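Side-chain contacts in racemase, putative (PDB 3TCS), which binds magnesium and is probably a lyase or racemase of the mandelate racemase/muconate lactonizing enzyme branch of the enolase superfamily: residues Q244-D247 and D252-G255; R267-R272 and V294-A299; S54-D59 and D340-Q345. All coordinates share one frame; numbering follows the deposited sequence.

Overall arrangement
From the N terminus, the chain first lays down S54-D59, where the antiparallel sheet of the N-terminal domain leads into helix 58-73. This segment waits some 280 residues for its partner: contact 3 is closed by D340-Q345, after strand 332-335, and so joins the N-terminal domain to the barrel. Contacts 1 and 2 follow each other in series and nest inside the long span closed by contact 3. Contact 1 closes the short connection from helix 239-248 to strand 252-255; contact 2 packs the next helix, 262-270, on helix 287-300. Their centres are about 14 Å apart; the centre of contact 3 lies about 30 and 31 Å from those of contacts 1 and 2, across the chain's centre.

Contact 1. Residues Q244-D247 and D252-G255; sequences QVTD and DVTG. With MG (magnesium ion), chain K.
V253 on strand 252-255 turns its isopropyl group to the helix, where T246 and V245 receive it. The hydroxyl of T246 rests on the valine, T246 OG1 lying 3.3 Å from V253 CB and almost as near V253 CG1. V253 CG2 reaches the helix backbone, 3.8 Å from T246 CA, and meets V245 CG1 at 4.1 Å, the two valines crossing at about a right angle. The threonine's first torsion (chi1 -61°) sets OG1 beside its own backbone N, and it is OG1 that meets V253. Although pressed against a hydrocarbon, this buried hydroxyl has polar partners: A273 O is the main one, with T242 O, one turn back, as a second acceptor. In the next shell, V253 N binds the carboxylate of D275, while the side chain of V245 also rests on A215 of helix 212-224. The carbonyl of T246 serves a separate purpose, as T246 O binds magnesium at 2.0 Å. Four waters and L249 O complete six ligands, so a largely hydrated ion sits where helix 239-248 ends. The whole is the helix-to-strand return of a beta-alpha-beta unit, 229-231, 239-248 and 252-255, in the TIM barrel of the enolase superfamily.

Contact 2. Residues R267-R272 and V294-A299; sequences RMIDMR and VEMARA
I269 supplies the largest share of this contact, pressing its CD1 methyl against the helix that carries M296 and A297. I269 CD1 lies 3.5 Å from M296 CB and 4.2 Å from A297 CB, while I269 CG2 sits over the backbone, 3.8 Å from M296 O. CG1 stands anti to the carbonyl carbon (chi1 -67°) and CD1 continues the chain in extended form (chi2 175°), which carries the methyl across to the other helix. M296 meets it at about a right angle. Only the start of the methionine faces I269 closely; its extended chain runs on past the isoleucine to cover W265 and Q266 of helix 262-270. A297 adds a small methyl, leaving its backbone accessible: I269 CD1 is 3.8 Å from A297 N. Just beyond I269 the helix ends in a Schellman motif at R272. There I269 O accepts two bonds from opposite faces of its plane, from R272 N and, at 2.8 Å, from R272 NH1. Helices 262-270 and 287-300 thus lie against each other as successive outer helices of the barrel, with strand 276-277 between them in sequence; I269 also touches A300, and L239 of helix 239-248 packs on M268.

Contact 3. Residues S54-D59 and D340-Q345; sequences STYHAD and DYYPWQ
Y56 reaches out to Y342 and W344 with its hydroxyl end, while the T55 methyl touches the far end of the indole. The Y56 ring and the six-membered ring of W344 form an offset edge-to-face pair, centroids 5.9 Å apart and planes at 85°, the indole edge directed at the tyrosine face. W344 CZ2 lies 4.1 Å from Y56 CZ. The tryptophan holds CG between its backbone N and carbonyl carbon (chi1 54°), and with chi2 at -97° the benzo ring is sent across to the N-terminal segment. T55 approaches the same ring obliquely, its CG2 3.8 Å from W344 CH2. That methyl is anti to the threonine's carbonyl carbon, whereas OG1 takes the tighter rotamer position and binds N310 ND2. The side chains of Y56 and Y342 cross at about a right angle, with Y56 OH very close to Y342 CE1, at 3.0 Å. A water links the two phenols: its bond to Y56 OH, in the plane of that ring, is unusually short at 2.5 Å, and Y342 OH is 2.8 Å from it. One face of Y342 carries Y341 CD2, 3.4 Å above its centre. Y342 OH also has a weak bond to A309 O, and A309 lines the D-alanine pocket; the Y342 side chain comes within about 6 Å of that ligand. The chemistry is aromatic packing between the domains, with one water bridging the Y56 and Y342 hydroxyls, so capping domain and barrel are joined near the D-alanine pocket without a direct hydrogen bond between the segments.

Contact 1. Residues Q244-D247 and D252-G255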
loop_
_atom_site.group_PDB
_atom_site.type_symbol
_atom_site.label_atom_id
_atom_site.label_comp_id
_atom_site.label_asym_id
_atom_site.label_seq_id
_atom_site.Cartn_x
_atom_site.Cartn_y
_atom_site.Cartn_z
ATOM N N GLN B 244 7.223 -23.099 -0.209
ATOM C CA GLN B 244 6.990 -24.534 -0.056
ATOM C C GLN B 244 6.868 -25.175 -1.435
ATOM O O GLN B 244 7.405 -26.254 -1.687
ATOM C CB GLN B 244 5.704 -24.779 0.733
ATOM C CG GLN B 244 5.555 -26.205 1.232
ATOM C CD GLN B 244 4.199 -26.463 1.847
ATOM O OE1 GLN B 244 3.647 -25.608 2.544
ATOM N NE2 GLN B 244 3.654 -27.650 1.603
ATOM N N VAL B 245 6.155 -24.493 -2.326
ATOM C CA VAL B 245 5.957 -24.973 -3.686
ATOM C C VAL B 245 7.291 -24.979 -4.429
ATOM O O VAL B 245 7.668 -25.973 -5.049
ATOM C CB VAL B 245 4.945 -24.079 -4.437
ATOM C CG1 VAL B 245 4.718 -24.612 -5.852
ATOM C CG2 VAL B 245 3.630 -24.038 -3.668
ATOM N N THR B 246 8.001 -23.858 -4.370
ATOM C CA THR B 246 9.298 -23.744 -5.018
ATOM C C THR B 246 10.212 -24.889 -4.560
ATOM O O THR B 246 10.859 -25.548 -5.376
ATOM C CB THR B 246 9.964 -22.394 -4.665
ATOM O OG1 THR B 246 9.136 -21.323 -5.130
ATOM C CG2 THR B 246 11.340 -22.279 -5.302
ATOM N N ASP B 247 10.246 -25.131 -3.255
ATOM C CA ASP B 247 11.097 -26.185 -2.710
ATOM C C ASP B 247 10.688 -27.592 -3.138
ATOM O O ASP B 247 11.545 -28.453 -3.344
ATOM C CB ASP B 247 11.133 -26.104 -1.177
ATOM C CG ASP B 247 11.866 -24.863 -0.670
ATOM O OD1 ASP B 247 12.659 -24.280 -1.436
ATOM O OD2 ASP B 247 11.661 -24.479 0.499
ATOM N N ASP B 252 10.539 -24.178 -12.535
ATOM C CA ASP B 252 10.769 -22.856 -11.952
ATOM C C ASP B 252 9.456 -22.248 -11.448
ATOM O O ASP B 252 8.445 -22.273 -12.151
ATOM C CB ASP B 252 11.374 -21.884 -12.981
ATOM C CG ASP B 252 12.850 -22.142 -13.264
ATOM O OD1 ASP B 252 13.557 -22.725 -12.410
ATOM O OD2 ASP B 252 13.310 -21.730 -14.347
ATOM N N VAL B 253 9.479 -21.711 -10.231
ATOM C CA VAL B 253 8.312 -21.053 -9.652
ATOM C C VAL B 253 8.675 -19.570 -9.626
ATOM O O VAL B 253 9.754 -19.192 -9.163
ATOM C CB VAL B 253 8.018 -21.551 -8.224
ATOM C CG1 VAL B 253 6.914 -20.706 -7.585
ATOM C CG2 VAL B 253 7.586 -23.011 -8.279
ATOM N N THR B 254 7.771 -18.736 -10.122
ATOM C CA THR B 254 8.036 -17.307 -10.226
ATOM C C THR B 254 6.985 -16.429 -9.556
ATOM O O THR B 254 5.887 -16.884 -9.245
ATOM C CB THR B 254 8.104 -16.915 -11.710
ATOM O OG1 THR B 254 6.772 -16.817 -12.232
ATOM C CG2 THR B 254 8.843 -17.986 -12.508
ATOM N N GLY B 255 7.322 -15.161 -9.342
ATOM C CA GLY B 255 6.366 -14.256 -8.727
ATOM C C GLY B 255 6.958 -12.906 -8.371
ATOM O O GLY B 255 8.153 -12.674 -8.568
HETATM MG MG MG K . 12.109 -25.994 -6.928
HETATM O O HOH W 1 13.196 -27.283 -5.804
HETATM O O HOH W 2 13.562 -26.313 -8.625
HETATM O O HOH W 3 13.444 -24.384 -6.456
HETATM O O HOH W 4 11.140 -24.591 -8.312
#

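Contact 2. Residues R267-R272 and V294-A299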
loop_
_atom_site.group_PDB
_atom_site.type_symbol
_atom_site.label_atom_id
_atom_site.label_comp_id
_atom_site.label_asym_id
_atom_site.label_seq_id
_atom_site.Cartn_x
_atom_site.Cartn_y
_atom_site.Cartn_z
ATOM N N ARG B 267 13.086 -9.634 1.610
ATOM C CA ARG B 267 12.732 -10.845 2.343
ATOM C C ARG B 267 12.474 -12.011 1.388
ATOM O O ARG B 267 12.948 -13.124 1.611
ATOM C CB ARG B 267 11.489 -10.607 3.197
ATOM C CG ARG B 267 11.131 -11.780 4.086
ATOM C CD ARG B 267 9.739 -11.630 4.674
ATOM N NE ARG B 267 9.378 -12.784 5.492
ATOM C CZ ARG B 267 8.130 -13.129 5.790
ATOM N NH1 ARG B 267 7.109 -12.411 5.335
ATOM N NH2 ARG B 267 7.901 -14.198 6.543
ATOM N N MET B 268 11.716 -11.746 0.326
ATOM C CA MET B 268 11.384 -12.772 -0.669
ATOM C C MET B 268 12.639 -13.378 -1.296
ATOM O O MET B 268 12.756 -14.599 -1.444
ATOM C CB MET B 268 10.523 -12.165 -1.785
ATOM C CG MET B 268 10.007 -13.181 -2.801
ATOM S SD MET B 268 9.520 -12.419 -4.374
ATOM C CE MET B 268 8.351 -11.168 -3.802
ATOM N N ILE B 269 13.574 -12.516 -1.670
ATOM C CA ILE B 269 14.812 -12.959 -2.294
ATOM C C ILE B 269 15.748 -13.645 -1.301
ATOM O O ILE B 269 16.314 -14.697 -1.605
ATOM C CB ILE B 269 15.507 -11.765 -2.995
ATOM C CG1 ILE B 269 14.633 -11.322 -4.181
ATOM C CG2 ILE B 269 16.906 -12.158 -3.468
ATOM C CD1 ILE B 269 15.119 -10.079 -4.911
ATOM N N ASP B 270 15.888 -13.072 -0.111
ATOM C CA ASP B 270 16.746 -13.659 0.914
ATOM C C ASP B 270 16.311 -15.087 1.258
ATOM O O ASP B 270 17.153 -15.968 1.453
ATOM C CB ASP B 270 16.714 -12.824 2.204
ATOM C CG ASP B 270 17.426 -11.485 2.065
ATOM O OD1 ASP B 270 18.037 -11.219 1.011
ATOM O OD2 ASP B 270 17.375 -10.691 3.031
ATOM N N MET B 271 15.000 -15.311 1.336
ATOM C CA MET B 271 14.479 -16.631 1.682
ATOM C C MET B 271 14.341 -17.555 0.475
ATOM O O MET B 271 13.954 -18.718 0.616
ATOM C CB MET B 271 13.124 -16.494 2.392
ATOM C CG MET B 271 11.968 -16.079 1.486
ATOM S SD MET B 271 10.464 -15.644 2.405
ATOM C CE MET B 271 9.764 -17.275 2.734
ATOM N N ARG B 272 14.666 -17.032 -0.704
ATOM C CA ARG B 272 14.576 -17.788 -1.949
ATOM C C ARG B 272 13.176 -18.380 -2.124
ATOM O O ARG B 272 13.024 -19.570 -2.411
ATOM C CB ARG B 272 15.622 -18.903 -1.961
ATOM C CG ARG B 272 17.061 -18.416 -1.767
ATOM C CD ARG B 272 17.578 -17.650 -2.987
ATOM N NE ARG B 272 19.033 -17.488 -2.940
ATOM C CZ ARG B 272 19.675 -16.520 -2.294
ATOM N NH1 ARG B 272 19.004 -15.586 -1.629
ATOM N NH2 ARG B 272 21.003 -16.502 -2.292
ATOM N N VAL B 294 16.500 -5.587 -9.021
ATOM C CA VAL B 294 17.360 -6.292 -9.968
ATOM C C VAL B 294 18.700 -6.622 -9.301
ATOM O O VAL B 294 19.243 -7.716 -9.480
ATOM C CB VAL B 294 17.613 -5.438 -11.227
ATOM C CG1 VAL B 294 18.721 -6.050 -12.072
ATOM C CG2 VAL B 294 16.330 -5.331 -12.043
ATOM N N GLU B 295 19.233 -5.674 -8.534
ATOM C CA GLU B 295 20.506 -5.893 -7.847
ATOM C C GLU B 295 20.365 -6.936 -6.726
ATOM O O GLU B 295 21.253 -7.765 -6.536
ATOM C CB GLU B 295 21.033 -4.564 -7.297
ATOM C CG GLU B 295 22.303 -4.656 -6.452
ATOM C CD GLU B 295 23.456 -5.390 -7.133
ATOM O OE1 GLU B 295 23.581 -5.333 -8.377
ATOM O OE2 GLU B 295 24.260 -6.018 -6.407
ATOM N N MET B 296 19.260 -6.897 -5.985
ATOM C CA MET B 296 19.039 -7.887 -4.926
ATOM C C MET B 296 19.084 -9.267 -5.566
ATOM O O MET B 296 19.726 -10.188 -5.058
ATOM C CB MET B 296 17.663 -7.728 -4.284
ATOM C CG MET B 296 17.434 -6.470 -3.485
ATOM S SD MET B 296 15.726 -6.452 -2.898
ATOM C CE MET B 296 15.632 -4.793 -2.212
ATOM N N ALA B 297 18.371 -9.399 -6.680
ATOM C CA ALA B 297 18.301 -10.657 -7.411
ATOM C C ALA B 297 19.655 -11.047 -7.986
ATOM O O ALA B 297 20.078 -12.200 -7.872
ATOM C CB ALA B 297 17.273 -10.553 -8.533
ATOM N N ARG B 298 20.334 -10.082 -8.602
ATOM C CA ARG B 298 21.633 -10.343 -9.207
ATOM C C ARG B 298 22.619 -10.909 -8.186
ATOM O O ARG B 298 23.246 -11.947 -8.421
ATOM C CB ARG B 298 22.213 -9.064 -9.817
ATOM C CG ARG B 298 23.486 -9.295 -10.630
ATOM C CD ARG B 298 24.380 -8.057 -10.632
ATOM N NE ARG B 298 24.805 -7.714 -9.276
ATOM C CZ ARG B 298 25.625 -8.450 -8.533
ATOM N NH1 ARG B 298 26.132 -9.581 -9.008
ATOM N NH2 ARG B 298 25.926 -8.066 -7.300
ATOM N N ALA B 299 22.754 -10.233 -7.049
ATOM C CA ALA B 299 23.680 -10.687 -6.014
ATOM C C ALA B 299 23.334 -12.092 -5.520
ATOM O O ALA B 299 24.217 -12.853 -5.122
ATOM C CB ALA B 299 23.677 -9.701 -4.842
#

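Contact 3. Residues S54-D59 and D340-Q345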
loop_
_atom_site.group_PDB
_atom_site.type_symbol
_atom_site.label_atom_id
_atom_site.label_comp_id
_atom_site.label_asym_id
_atom_site.label_seq_id
_atom_site.Cartn_x
_atom_site.Cartn_y
_atom_site.Cartn_z
ATOM N N SER B 54 1.384 3.795 -13.591
ATOM C CA SER B 54 0.831 2.469 -13.834
ATOM C C SER B 54 -0.597 2.567 -14.369
ATOM O O SER B 54 -1.335 3.476 -14.007
ATOM C CB SER B 54 0.810 1.655 -12.542
ATOM O OG SER B 54 0.195 0.401 -12.773
ATOM N N THR B 55 -0.986 1.624 -15.224
ATOM C CA THR B 55 -2.348 1.601 -15.759
ATOM C C THR B 55 -3.333 1.164 -14.663
ATOM O O THR B 55 -2.918 0.608 -13.638
ATOM C CB THR B 55 -2.470 0.616 -16.940
ATOM O OG1 THR B 55 -1.847 -0.628 -16.588
ATOM C CG2 THR B 55 -1.805 1.183 -18.187
ATOM N N TYR B 56 -4.621 1.425 -14.899
ATOM C CA TYR B 56 -5.733 1.084 -14.001
ATOM C C TYR B 56 -5.967 2.121 -12.912
ATOM O O TYR B 56 -5.132 2.325 -12.031
ATOM C CB TYR B 56 -5.533 -0.309 -13.406
ATOM C CG TYR B 56 -5.428 -1.354 -14.486
ATOM C CD1 TYR B 56 -6.487 -1.571 -15.370
ATOM C CD2 TYR B 56 -4.247 -2.071 -14.678
ATOM C CE1 TYR B 56 -6.370 -2.469 -16.426
ATOM C CE2 TYR B 56 -4.119 -2.977 -15.734
ATOM C CZ TYR B 56 -5.184 -3.167 -16.604
ATOM O OH TYR B 56 -5.067 -4.049 -17.655
ATOM N N HIS B 57 -7.128 2.765 -12.990
ATOM C CA HIS B 57 -7.508 3.833 -12.074
ATOM C C HIS B 57 -6.384 4.870 -12.080
ATOM O O HIS B 57 -6.029 5.441 -11.045
ATOM C CB HIS B 57 -7.761 3.286 -10.661
ATOM C CG HIS B 57 -8.820 2.224 -10.613
ATOM N ND1 HIS B 57 -9.993 2.314 -11.329
ATOM C CD2 HIS B 57 -8.877 1.048 -9.943
ATOM C CE1 HIS B 57 -10.727 1.238 -11.106
ATOM N NE2 HIS B 57 -10.072 0.453 -10.268
ATOM N N ALA B 58 -5.834 5.102 -13.273
ATOM C CA ALA B 58 -4.745 6.057 -13.470
ATOM C C ALA B 58 -5.141 7.476 -13.094
ATOM O O ALA B 58 -4.285 8.299 -12.767
ATOM C CB ALA B 58 -4.274 6.023 -14.924
ATOM N N ASP B 59 -6.432 7.779 -13.155
ATOM C CA ASP B 59 -6.868 9.118 -12.789
ATOM C C ASP B 59 -6.619 9.336 -11.293
ATOM O O ASP B 59 -6.193 10.417 -10.877
ATOM C CB ASP B 59 -8.348 9.328 -13.158
ATOM C CG ASP B 59 -9.278 8.330 -12.495
ATOM O OD1 ASP B 59 -8.972 7.116 -12.481
ATOM O OD2 ASP B 59 -10.342 8.763 -12.005
ATOM N N ASP B 340 -10.946 -6.186 -27.430
ATOM C CA ASP B 340 -12.088 -6.664 -26.661
ATOM C C ASP B 340 -11.697 -6.778 -25.192
ATOM O O ASP B 340 -12.548 -6.742 -24.305
ATOM C CB ASP B 340 -12.564 -8.032 -27.172
ATOM C CG ASP B 340 -11.558 -9.145 -26.904
ATOM O OD1 ASP B 340 -10.432 -9.074 -27.438
ATOM O OD2 ASP B 340 -11.897 -10.091 -26.162
ATOM N N TYR B 341 -10.397 -6.907 -24.943
ATOM C CA TYR B 341 -9.886 -7.044 -23.586
ATOM C C TYR B 341 -9.290 -5.734 -23.080
ATOM O O TYR B 341 -9.517 -5.347 -21.937
ATOM C CB TYR B 341 -8.820 -8.138 -23.533
ATOM C CG TYR B 341 -8.507 -8.610 -22.136
ATOM C CD1 TYR B 341 -9.310 -9.564 -21.508
ATOM C CD2 TYR B 341 -7.427 -8.087 -21.425
ATOM C CE1 TYR B 341 -9.046 -9.988 -20.207
ATOM C CE2 TYR B 341 -7.155 -8.503 -20.122
ATOM C CZ TYR B 341 -7.967 -9.453 -19.522
ATOM O OH TYR B 341 -7.698 -9.871 -18.239
ATOM N N TYR B 342 -8.512 -5.069 -23.929
ATOM C CA TYR B 342 -7.889 -3.793 -23.578
ATOM C C TYR B 342 -8.309 -2.729 -24.594
ATOM O O TYR B 342 -7.508 -2.307 -25.424
ATOM C CB TYR B 342 -6.360 -3.905 -23.611
ATOM C CG TYR B 342 -5.739 -4.811 -22.571
ATOM C CD1 TYR B 342 -6.076 -4.698 -21.223
ATOM C CD2 TYR B 342 -4.748 -5.726 -22.928
ATOM C CE1 TYR B 342 -5.431 -5.472 -20.250
ATOM C CE2 TYR B 342 -4.099 -6.501 -21.969
ATOM C CZ TYR B 342 -4.442 -6.366 -20.633
ATOM O OH TYR B 342 -3.761 -7.088 -19.678
ATOM N N PRO B 343 -9.570 -2.274 -24.535
ATOM C CA PRO B 343 -10.033 -1.256 -25.487
ATOM C C PRO B 343 -9.276 0.073 -25.407
ATOM O O PRO B 343 -9.076 0.755 -26.414
ATOM C CB PRO B 343 -11.512 -1.106 -25.130
ATOM C CG PRO B 343 -11.521 -1.365 -23.655
ATOM C CD PRO B 343 -10.616 -2.580 -23.545
ATOM N N TRP B 344 -8.846 0.421 -24.203
ATOM C CA TRP B 344 -8.134 1.664 -23.953
ATOM C C TRP B 344 -6.692 1.754 -24.459
ATOM O O TRP B 344 -6.119 2.843 -24.461
ATOM C CB TRP B 344 -8.135 1.950 -22.453
ATOM C CG TRP B 344 -7.605 0.799 -21.655
ATOM C CD1 TRP B 344 -8.333 -0.169 -21.020
ATOM C CD2 TRP B 344 -6.228 0.464 -21.451
ATOM N NE1 TRP B 344 -7.492 -1.085 -20.433
ATOM C CE2 TRP B 344 -6.195 -0.719 -20.683
ATOM C CE3 TRP B 344 -5.017 1.051 -21.845
ATOM C CZ2 TRP B 344 -4.995 -1.330 -20.299
ATOM C CZ3 TRP B 344 -3.823 0.442 -21.461
ATOM C CH2 TRP B 344 -3.825 -0.737 -20.697
ATOM N N GLN B 345 -6.086 0.644 -24.873
ATOM C CA GLN B 345 -4.703 0.732 -25.338
ATOM C C GLN B 345 -4.572 1.064 -26.816
ATOM O O GLN B 345 -3.466 1.221 -27.335
ATOM C CB GLN B 345 -3.929 -0.552 -25.018
ATOM C CG GLN B 345 -4.392 -1.800 -25.735
ATOM C CD GLN B 345 -3.553 -3.004 -25.338
ATOM O OE1 GLN B 345 -3.034 -3.067 -24.224
ATOM N NE2 GLN B 345 -3.432 -3.973 -26.238
HETATM O O HOH W 5 -2.862 -5.317 -17.707
#